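Local coordinates for subtilisin-like protein (Prochloron didemni, PDB 3ZXY) that probably acts as a subtilisin-like serine endopeptidase of the S8 family, this chain being the protease domain of the larger PatA protein, at residues G61-S66 and I70-R75; R100-G105 and R134-L139; G219-L224 and Q242-S247; S226-R231 and P237-Q242; R231-D236 and T274-G279. The protein carries 1 engineered substitution. All blocks are in the same frame, centred on the assembly; numbering follows the deposited sequence. Where two conformers were deposited one is given.

Contact 1 (G61-S66 and I70-R75); sequences GQPETS and IAPQCR
Gln62 and Pro72 bring their CA atoms to 5.5 Å of each other where the chain folds back on itself, one residue opening a type II beta turn (Gln62 to Thr65) and the other lying inside a type I turn (Ala71 to Cys74). Both turns belong to the connection that leaves helix 47-60 and enters strand 75-80, the return limb of a beta-alpha-beta crossover in the subtilase fold. The side chain of Gln62 carries the contact. CG sits beside the backbone N (chi1 -63°), and a bend at chi2 swings the amide over to the proline. There NE2 donates to Pro72 O over 2.9 Å in an almost straight bond (171°), the acceptor lying in the plane of the amide. The same NE2 passes 3.4 Å from Pro72 CB, and it also donates to Phe60 O, so one amide nitrogen ties the helix end to the second turn. Beside this bond, Pro63 CD rests 3.9 Å from Pro72 CB, and Gly61 O approaches that carbon too. With an alanine here the amide is gone, which would probably leave both Pro72 O and Phe60 O without this donor and remove that link. Within the first turn, Gln62 O takes two donors from one residue: Thr65 N, and Thr65 OG1 at 2.8 Å.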
# COMPACT_ATOMS: atom_id res chain seq x y z
N GLY A 61 12.81 3.11 0.56
CA GLY A 61 14.23 2.78 0.45
C GLY A 61 14.91 3.71 -0.55
O GLY A 61 14.33 4.06 -1.58
N GLN A 62 16.13 4.11 -0.25
CA GLN A 62 16.77 5.16 -1.03
C GLN A 62 17.63 4.61 -2.16
O GLN A 62 18.10 3.48 -2.11
CB GLN A 62 17.54 6.08 -0.11
CG GLN A 62 16.66 6.79 0.89
CD GLN A 62 15.76 7.83 0.24
OE1 GLN A 62 16.26 8.75 -0.41
NE2 GLN A 62 14.45 7.69 0.43
N PRO A 63 17.81 5.41 -3.21
CA PRO A 63 18.62 4.92 -4.33
C PRO A 63 20.04 4.57 -3.90
O PRO A 63 20.61 5.25 -3.04
CB PRO A 63 18.65 6.12 -5.28
CG PRO A 63 17.42 6.89 -4.97
CD PRO A 63 17.21 6.72 -3.49
N GLU A 64 20.59 3.52 -4.49
CA GLU A 64 21.98 3.10 -4.22
C GLU A 64 22.17 2.50 -2.84
O GLU A 64 23.31 2.23 -2.44
CB GLU A 64 22.98 4.26 -4.43
CG GLU A 64 22.85 4.94 -5.78
CD GLU A 64 23.49 6.32 -5.82
OE1 GLU A 64 23.97 6.80 -4.76
OE2 GLU A 64 23.51 6.92 -6.92
N THR A 65 21.07 2.28 -2.11
CA THR A 65 21.13 1.52 -0.87
C THR A 65 20.77 0.06 -1.17
O THR A 65 20.50 -0.30 -2.33
CB THR A 65 20.19 2.07 0.22
OG1 THR A 65 18.83 1.76 -0.09
CG2 THR A 65 20.35 3.58 0.40
N SER A 66 20.76 -0.77 -0.13
CA SER A 66 20.43 -2.18 -0.26
C SER A 66 18.98 -2.44 -0.65
O SER A 66 18.66 -3.54 -1.09
CB SER A 66 20.75 -2.89 1.05
OG SER A 66 20.03 -2.31 2.14
N ILE A 70 10.42 2.66 -4.41
CA ILE A 70 9.66 3.15 -5.56
C ILE A 70 9.45 4.66 -5.56
O ILE A 70 9.48 5.30 -6.62
CB ILE A 70 8.32 2.42 -5.63
CG1 ILE A 70 8.56 0.94 -5.94
CG2 ILE A 70 7.37 3.06 -6.65
CD1 ILE A 70 7.35 0.06 -5.70
N ALA A 71 9.25 5.26 -4.38
CA ALA A 71 8.96 6.68 -4.29
C ALA A 71 9.79 7.29 -3.18
O ALA A 71 9.27 7.84 -2.22
CB ALA A 71 7.45 6.91 -4.08
N PRO A 72 11.12 7.22 -3.34
CA PRO A 72 12.02 7.60 -2.25
C PRO A 72 11.95 9.06 -1.85
O PRO A 72 12.40 9.40 -0.76
CB PRO A 72 13.41 7.28 -2.82
CG PRO A 72 13.24 7.29 -4.29
CD PRO A 72 11.87 6.73 -4.51
N GLN A 73 11.46 9.94 -2.73
CA GLN A 73 11.40 11.37 -2.42
C GLN A 73 10.06 11.83 -1.85
O GLN A 73 9.93 12.98 -1.45
CB GLN A 73 11.76 12.19 -3.65
CG GLN A 73 13.24 12.13 -3.95
CD GLN A 73 13.65 13.08 -5.05
OE1 GLN A 73 12.93 14.02 -5.38
NE2 GLN A 73 14.82 12.84 -5.62
N CYS A 74 9.07 10.95 -1.79
CA CYS A 74 7.80 11.36 -1.19
C CYS A 74 7.98 11.43 0.32
O CYS A 74 8.89 10.81 0.87
CB CYS A 74 6.69 10.36 -1.56
SG CYS A 74 6.21 10.47 -3.30
N ARG A 75 7.11 12.17 0.99
CA ARG A 75 7.12 12.22 2.46
C ARG A 75 6.37 11.03 3.05
O ARG A 75 5.25 10.72 2.63
CB ARG A 75 6.47 13.52 2.93
CG ARG A 75 7.44 14.68 3.03
CD ARG A 75 6.86 15.75 3.95
NE ARG A 75 6.58 15.21 5.28
CZ ARG A 75 5.64 15.66 6.12
NH1 ARG A 75 4.84 16.68 5.78
NH2 ARG A 75 5.48 15.08 7.30
O HOH W 1 15.17 10.69 -1.93

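Contact 2 (R100-G105 and R134-L139); sequences RAVNAG and RQNNVL
Val102 against Val138 and Asn136 is a light van der Waals contact between the last turn of helix 91-103 and the loop that leaves helix 124-135, where the chain turns from these helices into strands 108-111 and 139-143 of the subtilase fold. No hydrogen bond crosses it. The CA atoms of Val102 and Val138 are 7.1 Å apart, and both valines point toward the other segment. With CG1 of Val102 anti to the backbone N (chi1 171°), the two methyls part company: CG2 faces CG2 of Val138 at 4.4 Å, while CG1 lies 4.3 Å from CG of Asn136. These are loose distances, a meeting of branches without interlocking. Asn136 offers its amide carbon here, and its polar end is used on its own helix, where ND2 donates to Leu132 O. Just beyond Val102 the first helix closes in a Schellman motif. Gly105 takes a positive phi that would press a CB against the preceding carbonyl, and Gly105 N bonds back to Val102 O at 3.0 Å. The second helix gives way at Asn136, and Asn137 follows with a left-handed backbone before strand 139-143. On the sheet side, Ile109 of strand 108-111 touches both valines and Cys133 of helix 124-135 flanks them, whereas Leu139, next after Val138, packs on helix 237-247.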
# COMPACT_ATOMS: atom_id res chain seq x y z
N ARG A 100 -5.68 8.94 12.08
CA ARG A 100 -4.39 9.59 12.36
C ARG A 100 -3.74 10.03 11.06
O ARG A 100 -3.25 11.15 10.93
CB ARG A 100 -3.46 8.61 13.11
CG ARG A 100 -2.17 9.20 13.65
CD ARG A 100 -2.38 9.93 14.98
NE ARG A 100 -1.13 10.13 15.73
CZ ARG A 100 -0.35 11.21 15.69
NH1 ARG A 100 -0.65 12.27 14.94
NH2 ARG A 100 0.75 11.24 16.42
N ALA A 101 -3.74 9.13 10.09
CA ALA A 101 -3.12 9.41 8.80
C ALA A 101 -3.85 10.49 8.03
O ALA A 101 -3.22 11.39 7.48
CB ALA A 101 -3.04 8.15 7.95
N VAL A 102 -5.18 10.41 7.96
CA VAL A 102 -5.97 11.44 7.28
C VAL A 102 -5.70 12.81 7.92
O VAL A 102 -5.48 13.82 7.22
CB VAL A 102 -7.48 11.13 7.33
CG1 VAL A 102 -8.29 12.33 6.82
CG2 VAL A 102 -7.82 9.86 6.55
N ASN A 103 -5.72 12.86 9.25
CA ASN A 103 -5.51 14.12 9.95
C ASN A 103 -4.11 14.72 9.79
O ASN A 103 -3.94 15.93 9.91
CB ASN A 103 -5.84 13.96 11.43
CG ASN A 103 -7.33 13.78 11.66
OD1 ASN A 103 -8.15 14.30 10.91
ND2 ASN A 103 -7.68 13.06 12.71
N ALA A 104 -3.13 13.87 9.46
CA ALA A 104 -1.75 14.27 9.19
C ALA A 104 -1.53 14.62 7.71
O ALA A 104 -0.40 14.91 7.30
CB ALA A 104 -0.79 13.17 9.62
N GLY A 105 -2.59 14.61 6.91
CA GLY A 105 -2.50 15.03 5.51
C GLY A 105 -2.03 13.98 4.52
O GLY A 105 -1.51 14.33 3.45
N ARG A 134 -12.74 8.54 1.83
CA ARG A 134 -13.47 8.80 0.58
C ARG A 134 -13.91 10.26 0.53
O ARG A 134 -13.79 10.92 -0.52
CB ARG A 134 -14.66 7.84 0.47
CG ARG A 134 -15.38 7.87 -0.88
CD ARG A 134 -16.59 6.93 -0.86
NE ARG A 134 -17.43 7.18 0.32
CZ ARG A 134 -18.26 8.21 0.49
NH1 ARG A 134 -18.45 9.12 -0.46
NH2 ARG A 134 -18.95 8.31 1.63
N GLN A 135 -14.39 10.79 1.65
CA GLN A 135 -14.85 12.18 1.70
C GLN A 135 -13.71 13.21 1.58
O GLN A 135 -13.94 14.33 1.11
CB GLN A 135 -15.66 12.41 2.97
CG GLN A 135 -16.94 11.60 2.98
CD GLN A 135 -17.65 11.68 4.31
OE1 GLN A 135 -17.28 10.99 5.27
NE2 GLN A 135 -18.68 12.51 4.38
N ASN A 136 -12.50 12.83 1.99
CA ASN A 136 -11.32 13.71 1.93
C ASN A 136 -10.39 13.44 0.75
O ASN A 136 -9.30 14.03 0.65
CB ASN A 136 -10.52 13.60 3.23
CG ASN A 136 -11.15 14.39 4.36
OD1 ASN A 136 -10.87 15.58 4.55
ND2 ASN A 136 -12.04 13.75 5.09
N ASN A 137 -10.83 12.56 -0.15
CA ASN A 137 -10.01 12.14 -1.30
C ASN A 137 -8.61 11.66 -0.91
O ASN A 137 -7.58 12.15 -1.41
CB ASN A 137 -9.95 13.26 -2.35
CG ASN A 137 -9.49 12.77 -3.71
OD1 ASN A 137 -9.34 11.56 -3.93
ND2 ASN A 137 -9.27 13.70 -4.61
N VAL A 138 -8.59 10.69 -0.01
CA VAL A 138 -7.37 10.01 0.43
C VAL A 138 -7.51 8.58 -0.06
O VAL A 138 -8.54 7.95 0.19
CB VAL A 138 -7.26 10.04 1.97
CG1 VAL A 138 -6.08 9.21 2.46
CG2 VAL A 138 -7.20 11.47 2.48
N LEU A 139 -6.52 8.05 -0.77
CA LEU A 139 -6.63 6.70 -1.32
C LEU A 139 -6.08 5.65 -0.37
O LEU A 139 -4.91 5.69 0.00
CB LEU A 139 -5.86 6.62 -2.64
CG LEU A 139 -5.76 5.24 -3.28
CD1 LEU A 139 -7.14 4.70 -3.62
CD2 LEU A 139 -4.89 5.32 -4.54

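Contact 3 (G219-L224 and Q242-S247); sequences GVAALL and QLLLQS
Apolar packing accounts for everything that passes between Leu244 and its three partners Val220, Ala221 and Leu224. The isobutyl group of Leu244 divides its two methyls among them. CD2 meets Leu224 CD1 at 3.8 Å and Val220 CG1 at 4.0 Å, while CD1 reaches Ala221 CB at 4.1 Å. Leu224 CD1 also sits 3.9 Å from Leu244 CG, lying against the fork of the leucine. In Val220 the methyl that does the touching is the one anti to the backbone N (chi1 171°). A glycine at Leu244 would probably open a gap between the helices, leaving Val220 and Leu224 without their shared apolar partner.

No hydrogen bond crosses; the side-chain bond within the segments belongs to Ser247. Leu243 O accepts two of its donors, the backbone N and, at 2.7 Å, the hydroxyl OG, which come from opposite faces of the carbonyl plane.

The segment axes approach to 11.2 Å and make an angle of 114°, a steep crossing. All four touching residues are buried, and Ala221 also meets Ile108 of the parallel sheet. The pair is thus two helices packed on each other and both on the central parallel sheet, as in the alpha/beta fold of the subtilases.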
# COMPACT_ATOMS: atom_id res chain seq x y z
N GLY A 219 3.34 2.86 -3.90
CA GLY A 219 4.47 3.61 -4.48
C GLY A 219 4.17 4.16 -5.86
O GLY A 219 4.44 5.35 -6.14
N VAL A 220 3.62 3.31 -6.72
CA VAL A 220 3.25 3.76 -8.07
C VAL A 220 2.18 4.86 -7.99
O VAL A 220 2.26 5.87 -8.72
CB VAL A 220 2.80 2.59 -8.95
CG1 VAL A 220 2.20 3.11 -10.26
CG2 VAL A 220 3.98 1.65 -9.20
N ALA A 221 1.19 4.70 -7.12
CA ALA A 221 0.16 5.73 -6.92
C ALA A 221 0.80 7.04 -6.51
O ALA A 221 0.39 8.11 -6.97
CB ALA A 221 -0.90 5.28 -5.89
N ALA A 222 1.81 6.97 -5.64
CA ALA A 222 2.51 8.17 -5.20
C ALA A 222 3.24 8.84 -6.36
O ALA A 222 3.23 10.07 -6.46
CB ALA A 222 3.46 7.83 -4.07
N LEU A 223 3.84 8.06 -7.25
CA LEU A 223 4.48 8.61 -8.43
C LEU A 223 3.47 9.26 -9.37
O LEU A 223 3.77 10.29 -9.97
CB LEU A 223 5.29 7.55 -9.17
CG LEU A 223 6.48 6.98 -8.38
CD1 LEU A 223 7.17 5.93 -9.24
CD2 LEU A 223 7.47 8.08 -7.98
N LEU A 224 2.28 8.67 -9.50
CA LEU A 224 1.24 9.29 -10.34
C LEU A 224 0.75 10.61 -9.74
O LEU A 224 0.58 11.59 -10.46
CB LEU A 224 0.10 8.30 -10.57
CG LEU A 224 0.45 7.13 -11.50
CD1 LEU A 224 -0.57 6.01 -11.33
CD2 LEU A 224 0.52 7.59 -12.96
N GLN A 242 -8.52 5.39 -10.29
CA GLN A 242 -9.27 5.13 -11.53
C GLN A 242 -8.30 4.85 -12.69
O GLN A 242 -8.53 3.96 -13.52
CB GLN A 242 -10.19 6.33 -11.83
CG GLN A 242 -11.28 6.01 -12.84
CD GLN A 242 -12.45 5.22 -12.27
OE1 GLN A 242 -12.42 4.75 -11.12
NE2 GLN A 242 -13.48 5.06 -13.06
N LEU A 243 -7.21 5.62 -12.74
CA LEU A 243 -6.20 5.41 -13.77
C LEU A 243 -5.54 4.04 -13.67
O LEU A 243 -5.31 3.37 -14.68
CB LEU A 243 -5.11 6.50 -13.71
CG LEU A 243 -5.55 7.90 -14.11
CD1 LEU A 243 -4.53 8.91 -13.58
CD2 LEU A 243 -5.69 8.02 -15.61
N LEU A 244 -5.23 3.62 -12.45
CA LEU A 244 -4.62 2.32 -12.23
C LEU A 244 -5.56 1.20 -12.62
O LEU A 244 -5.15 0.19 -13.22
CB LEU A 244 -4.16 2.19 -10.77
CG LEU A 244 -2.91 3.00 -10.43
CD1 LEU A 244 -2.70 3.13 -8.91
CD2 LEU A 244 -1.69 2.38 -11.10
N LEU A 245 -6.83 1.32 -12.24
CA LEU A 245 -7.82 0.32 -12.60
C LEU A 245 -8.09 0.29 -14.10
O LEU A 245 -8.21 -0.79 -14.69
CB LEU A 245 -9.13 0.54 -11.82
CG LEU A 245 -9.05 0.27 -10.32
CD1 LEU A 245 -10.33 0.78 -9.67
CD2 LEU A 245 -8.84 -1.21 -10.03
N GLN A 246 -8.18 1.45 -14.75
CA GLN A 246 -8.49 1.49 -16.17
C GLN A 246 -7.38 0.94 -17.05
O GLN A 246 -7.65 0.29 -18.07
CB GLN A 246 -8.80 2.92 -16.61
CG GLN A 246 -9.19 2.98 -18.07
CD GLN A 246 -10.05 4.17 -18.41
OE1 GLN A 246 -9.72 4.94 -19.31
NE2 GLN A 246 -11.20 4.29 -17.73
N SER A 247 -6.14 1.21 -16.65
CA SER A 247 -4.98 0.79 -17.41
C SER A 247 -4.54 -0.65 -17.10
O SER A 247 -3.71 -1.20 -17.82
CB SER A 247 -3.81 1.75 -17.21
OG SER A 247 -3.41 1.81 -15.85

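Contact 4 (S226-R231 and P237-Q242); sequences SEQVRR and PQKVRQ
Gln228 reaches from the last turns of helix 210-230 to Val240 and Lys239 in the opening turns of helix 237-247, spanning the mouth of a helix-loop-helix connection whose short linker turns the chain round. The contact is a glutamine amide with a valine methyl over one face and a lysine methylene off its NE2 end, and no hydrogen bond passes between the two segments. Gln228 runs out extended beyond CG (chi2 175°), which carries the amide over to the second helix. Its NE2 lies 3.8 Å from Val240 CG2, and OE1 is at 3.9 Å from the same methyl, which therefore faces the amide as a whole. NE2 also touches Lys239 CD at 3.9 Å. The lysine, with CG anti to the backbone N and the chain fully extended, lends a methylene here, and its NZ makes a long, weak ion pair with Glu233.

The oxygen end of the amide has work of its own: OE1 accepts from the backbone N of Asp236, the N-cap of the second helix, and Asp236 OD1 in turn accepts from Lys239 N. This bond is consistent with Gln228 holding the capping residue in place. Within the first segment, Arg230 NH1 forms a salt bridge with Glu227 OE2, 2.9 Å long, meeting the oxygen nearly head-on.

Around the contact, Val240 also packs on Ala221, Leu224 and Leu225 of helix 210-230, Gln228 touches Leu276 of helix 269-278, and Pro237, Gln238 and Arg241 lean on Leu139 of strand 139-143.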
# COMPACT_ATOMS: atom_id res chain seq x y z
N SER A 226 2.60 12.50 -7.89
CA SER A 226 3.74 13.39 -8.06
C SER A 226 3.74 13.98 -9.48
O SER A 226 4.05 15.16 -9.68
CB SER A 226 5.03 12.63 -7.78
OG SER A 226 5.08 12.23 -6.41
N GLU A 227 3.36 13.15 -10.44
CA GLU A 227 3.22 13.63 -11.81
C GLU A 227 2.11 14.67 -11.94
O GLU A 227 2.27 15.64 -12.67
CB GLU A 227 2.98 12.45 -12.75
CG GLU A 227 3.34 12.76 -14.20
CD GLU A 227 4.84 13.00 -14.38
OE1 GLU A 227 5.66 12.42 -13.62
OE2 GLU A 227 5.20 13.77 -15.29
N GLN A 228 0.99 14.47 -11.26
CA GLN A 228 -0.06 15.47 -11.27
C GLN A 228 0.47 16.81 -10.78
O GLN A 228 0.21 17.84 -11.40
CB GLN A 228 -1.27 15.02 -10.44
CG GLN A 228 -2.05 13.88 -11.07
CD GLN A 228 -3.17 13.37 -10.19
OE1 GLN A 228 -3.11 13.43 -8.98
NE2 GLN A 228 -4.20 12.78 -10.82
N VAL A 229 1.22 16.80 -9.68
CA VAL A 229 1.80 18.04 -9.14
C VAL A 229 2.71 18.71 -10.18
O VAL A 229 2.66 19.92 -10.40
CB VAL A 229 2.59 17.76 -7.84
CG1 VAL A 229 3.31 19.01 -7.35
CG2 VAL A 229 1.65 17.23 -6.77
N ARG A 230 3.55 17.91 -10.83
CA ARG A 230 4.46 18.45 -11.83
C ARG A 230 3.68 19.14 -12.96
O ARG A 230 4.11 20.18 -13.48
CB ARG A 230 5.30 17.33 -12.43
CG ARG A 230 6.03 17.78 -13.66
CD ARG A 230 6.96 16.73 -14.16
NE ARG A 230 7.63 17.26 -15.33
CZ ARG A 230 7.41 16.85 -16.57
NH1 ARG A 230 6.56 15.85 -16.81
NH2 ARG A 230 8.10 17.39 -17.55
N ARG A 231 2.55 18.57 -13.32
CA ARG A 231 1.70 19.10 -14.39
C ARG A 231 0.88 20.32 -13.97
O ARG A 231 0.20 20.92 -14.79
CB ARG A 231 0.78 18.02 -14.94
CG ARG A 231 1.53 16.86 -15.55
CD ARG A 231 0.56 15.74 -15.89
NE ARG A 231 -0.27 16.07 -17.05
CZ ARG A 231 0.07 15.84 -18.32
NH1 ARG A 231 1.25 15.30 -18.60
NH2 ARG A 231 -0.77 16.15 -19.31
N PRO A 237 -6.09 11.61 -5.48
CA PRO A 237 -5.87 10.20 -5.22
C PRO A 237 -6.93 9.29 -5.80
O PRO A 237 -6.58 8.21 -6.31
CB PRO A 237 -5.82 10.15 -3.69
CG PRO A 237 -5.19 11.48 -3.35
CD PRO A 237 -5.89 12.43 -4.28
N GLN A 238 -8.21 9.67 -5.75
CA GLN A 238 -9.24 8.82 -6.33
C GLN A 238 -9.14 8.75 -7.86
O GLN A 238 -9.44 7.72 -8.45
CB GLN A 238 -10.64 9.21 -5.87
CG GLN A 238 -10.97 8.71 -4.47
CD GLN A 238 -11.01 7.18 -4.37
OE1 GLN A 238 -11.53 6.50 -5.26
NE2 GLN A 238 -10.45 6.63 -3.30
N LYS A 239 -8.67 9.80 -8.49
CA LYS A 239 -8.41 9.75 -9.93
C LYS A 239 -7.27 8.79 -10.23
O LYS A 239 -7.30 8.05 -11.23
CB LYS A 239 -8.07 11.14 -10.49
CG LYS A 239 -7.86 11.15 -12.00
CD LYS A 239 -7.67 12.56 -12.51
CE LYS A 239 -7.65 12.63 -14.04
NZ LYS A 239 -7.17 13.96 -14.51
N VAL A 240 -6.23 8.80 -9.39
CA VAL A 240 -5.12 7.89 -9.57
C VAL A 240 -5.58 6.43 -9.45
O VAL A 240 -5.18 5.57 -10.24
CB VAL A 240 -3.97 8.23 -8.61
CG1 VAL A 240 -2.99 7.06 -8.51
CG2 VAL A 240 -3.29 9.54 -9.05
N ARG A 241 -6.45 6.15 -8.49
CA ARG A 241 -7.07 4.83 -8.43
C ARG A 241 -7.76 4.45 -9.74
O ARG A 241 -7.61 3.34 -10.25
CB ARG A 241 -8.09 4.77 -7.29
CG ARG A 241 -8.82 3.45 -7.15
CD ARG A 241 -9.78 3.58 -5.99
NE ARG A 241 -10.68 2.49 -5.77
CZ ARG A 241 -11.92 2.39 -6.21
NH1 ARG A 241 -12.47 3.29 -7.04
NH2 ARG A 241 -12.64 1.35 -5.83
N GLN A 242 -8.52 5.39 -10.29
CA GLN A 242 -9.27 5.13 -11.53
C GLN A 242 -8.30 4.85 -12.69
O GLN A 242 -8.53 3.96 -13.52
CB GLN A 242 -10.19 6.33 -11.83
CG GLN A 242 -11.28 6.01 -12.84
CD GLN A 242 -12.45 5.22 -12.27
OE1 GLN A 242 -12.42 4.75 -11.12
NE2 GLN A 242 -13.48 5.06 -13.06

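Contact 5 (R231-D236 and T274-G279); sequences RGETPD and TLLKGG
Arg231 lays its side chain against Leu276 and Lys277 of helix 269-278, just ahead of Gly232, whose positive phi closes helix 210-230 in a Schellman motif. The second segment starts at Thr274, which bonds by its hydroxyl to Ser270 O one turn back. Leu276 is the first to touch. Its CD2 comes to 3.5 Å from Arg231 CD, the two side chains sliding past each other in opposite directions. Leu276 O lies over one face of the guanidinium, toward its rim, and accepts a hydrogen bond from a water at 2.6 Å, a water that also donates to Glu233 OE2. Arg231 NE and Glu233 OE2, 3.8 Å apart, form a long, weak salt bridge within the loop. Lys277 comes next, crossing the arginine at about a right angle. The bend of Arg231 at chi3 (73°) turns the guanidinium so that Lys277 CA lies over the same face as Leu276 O, again toward the rim, and NH1 is 3.6 Å from Lys277 CG. The like charges stay apart, NZ of Lys277 being 6.3 Å from Arg231 NH1. At the helix end Gly279 adopts a positive phi, and its N still bonds to Leu275 O at 3.1 Å.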
# COMPACT_ATOMS: atom_id res chain seq x y z
N ARG A 231 2.55 18.57 -13.32
CA ARG A 231 1.70 19.10 -14.39
C ARG A 231 0.88 20.32 -13.97
O ARG A 231 0.20 20.92 -14.79
CB ARG A 231 0.78 18.02 -14.94
CG ARG A 231 1.53 16.86 -15.55
CD ARG A 231 0.56 15.74 -15.89
NE ARG A 231 -0.27 16.07 -17.05
CZ ARG A 231 0.07 15.84 -18.32
NH1 ARG A 231 1.25 15.30 -18.60
NH2 ARG A 231 -0.77 16.15 -19.31
N GLY A 232 0.97 20.70 -12.70
CA GLY A 232 0.22 21.84 -12.19
C GLY A 232 -1.19 21.51 -11.76
O GLY A 232 -2.00 22.42 -11.55
N GLU A 233 -1.47 20.21 -11.57
CA GLU A 233 -2.78 19.72 -11.18
C GLU A 233 -2.80 19.59 -9.66
O GLU A 233 -1.76 19.32 -9.04
CB GLU A 233 -3.06 18.32 -11.72
CG GLU A 233 -3.30 18.15 -13.22
CD GLU A 233 -3.66 16.70 -13.57
OE1 GLU A 233 -4.42 16.04 -12.82
OE2 GLU A 233 -3.19 16.19 -14.61
N THR A 234 -3.98 19.72 -9.07
CA THR A 234 -4.18 19.35 -7.68
C THR A 234 -4.07 17.83 -7.58
O THR A 234 -4.69 17.13 -8.36
CB THR A 234 -5.57 19.78 -7.19
OG1 THR A 234 -5.75 21.17 -7.44
CG2 THR A 234 -5.72 19.50 -5.70
N PRO A 235 -3.29 17.31 -6.62
CA PRO A 235 -3.26 15.85 -6.50
C PRO A 235 -4.65 15.26 -6.26
O PRO A 235 -5.42 15.81 -5.47
CB PRO A 235 -2.36 15.60 -5.28
CG PRO A 235 -1.64 16.86 -5.02
CD PRO A 235 -2.44 17.97 -5.62
N ASP A 236 -4.96 14.15 -6.93
CA ASP A 236 -6.30 13.57 -6.90
C ASP A 236 -6.18 12.06 -6.74
O ASP A 236 -6.12 11.31 -7.73
CB ASP A 236 -7.04 13.93 -8.20
CG ASP A 236 -8.51 13.57 -8.18
OD1 ASP A 236 -8.96 12.76 -7.33
OD2 ASP A 236 -9.25 14.10 -9.08
N THR A 274 0.64 6.88 -19.32
CA THR A 274 0.19 7.34 -20.65
C THR A 274 -1.22 7.93 -20.58
O THR A 274 -1.51 8.95 -21.21
CB THR A 274 0.25 6.19 -21.66
OG1 THR A 274 1.63 5.83 -21.83
CG2 THR A 274 -0.34 6.59 -23.04
N LEU A 275 -2.10 7.30 -19.81
CA LEU A 275 -3.47 7.79 -19.66
C LEU A 275 -3.50 9.11 -18.91
O LEU A 275 -4.20 10.02 -19.30
CB LEU A 275 -4.39 6.81 -18.92
CG LEU A 275 -5.08 5.73 -19.74
CD1 LEU A 275 -6.00 4.95 -18.81
CD2 LEU A 275 -5.83 6.32 -20.92
N LEU A 276 -2.70 9.23 -17.86
CA LEU A 276 -2.61 10.49 -17.12
C LEU A 276 -2.11 11.60 -18.03
O LEU A 276 -2.69 12.69 -18.06
CB LEU A 276 -1.69 10.30 -15.90
CG LEU A 276 -1.60 11.44 -14.90
CD1 LEU A 276 -0.98 10.87 -13.61
CD2 LEU A 276 -0.80 12.58 -15.45
N LYS A 277 -1.07 11.31 -18.79
CA LYS A 277 -0.44 12.33 -19.62
C LYS A 277 -1.33 12.78 -20.76
O LYS A 277 -1.29 13.94 -21.17
CB LYS A 277 0.91 11.85 -20.15
CG LYS A 277 1.92 11.78 -19.03
CD LYS A 277 3.11 10.90 -19.38
CE LYS A 277 4.11 11.58 -20.29
NZ LYS A 277 5.38 10.80 -20.20
N GLY A 278 -2.14 11.86 -21.31
CA GLY A 278 -3.01 12.19 -22.42
C GLY A 278 -4.29 12.91 -22.04
O GLY A 278 -4.87 13.63 -22.89
N GLY A 279 -4.73 12.73 -20.80
CA GLY A 279 -5.98 13.31 -20.33
C GLY A 279 -7.21 12.56 -20.79
O GLY A 279 -8.32 13.07 -20.65
O HOH W 2 -4.29 13.92 -16.42

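How the contacts relate
Contacts 3, 4 and 5 form one cluster around the C-terminal helices. Contacts 3 and 4 join the same pair, 210-230 and 237-247, and are buried; contact 5 brings in 269-278 and, like contacts 1 and 2, is partly buried, lying farthest out. Outward, the chemistry changes: purely aliphatic carbons in contact 3, an amide on aliphatic carbons in contact 4, charge and a bridging water in contact 5. Gln228 links the last two through Asp236. Contact 1 joins two turns by a side-chain hydrogen bond, and contact 2 is a loose meeting of two valines and an asparagine. Both touch the cluster, contact 1 through Ile70, contact 2 through Asn137, bonded to Asp236 and Gln238.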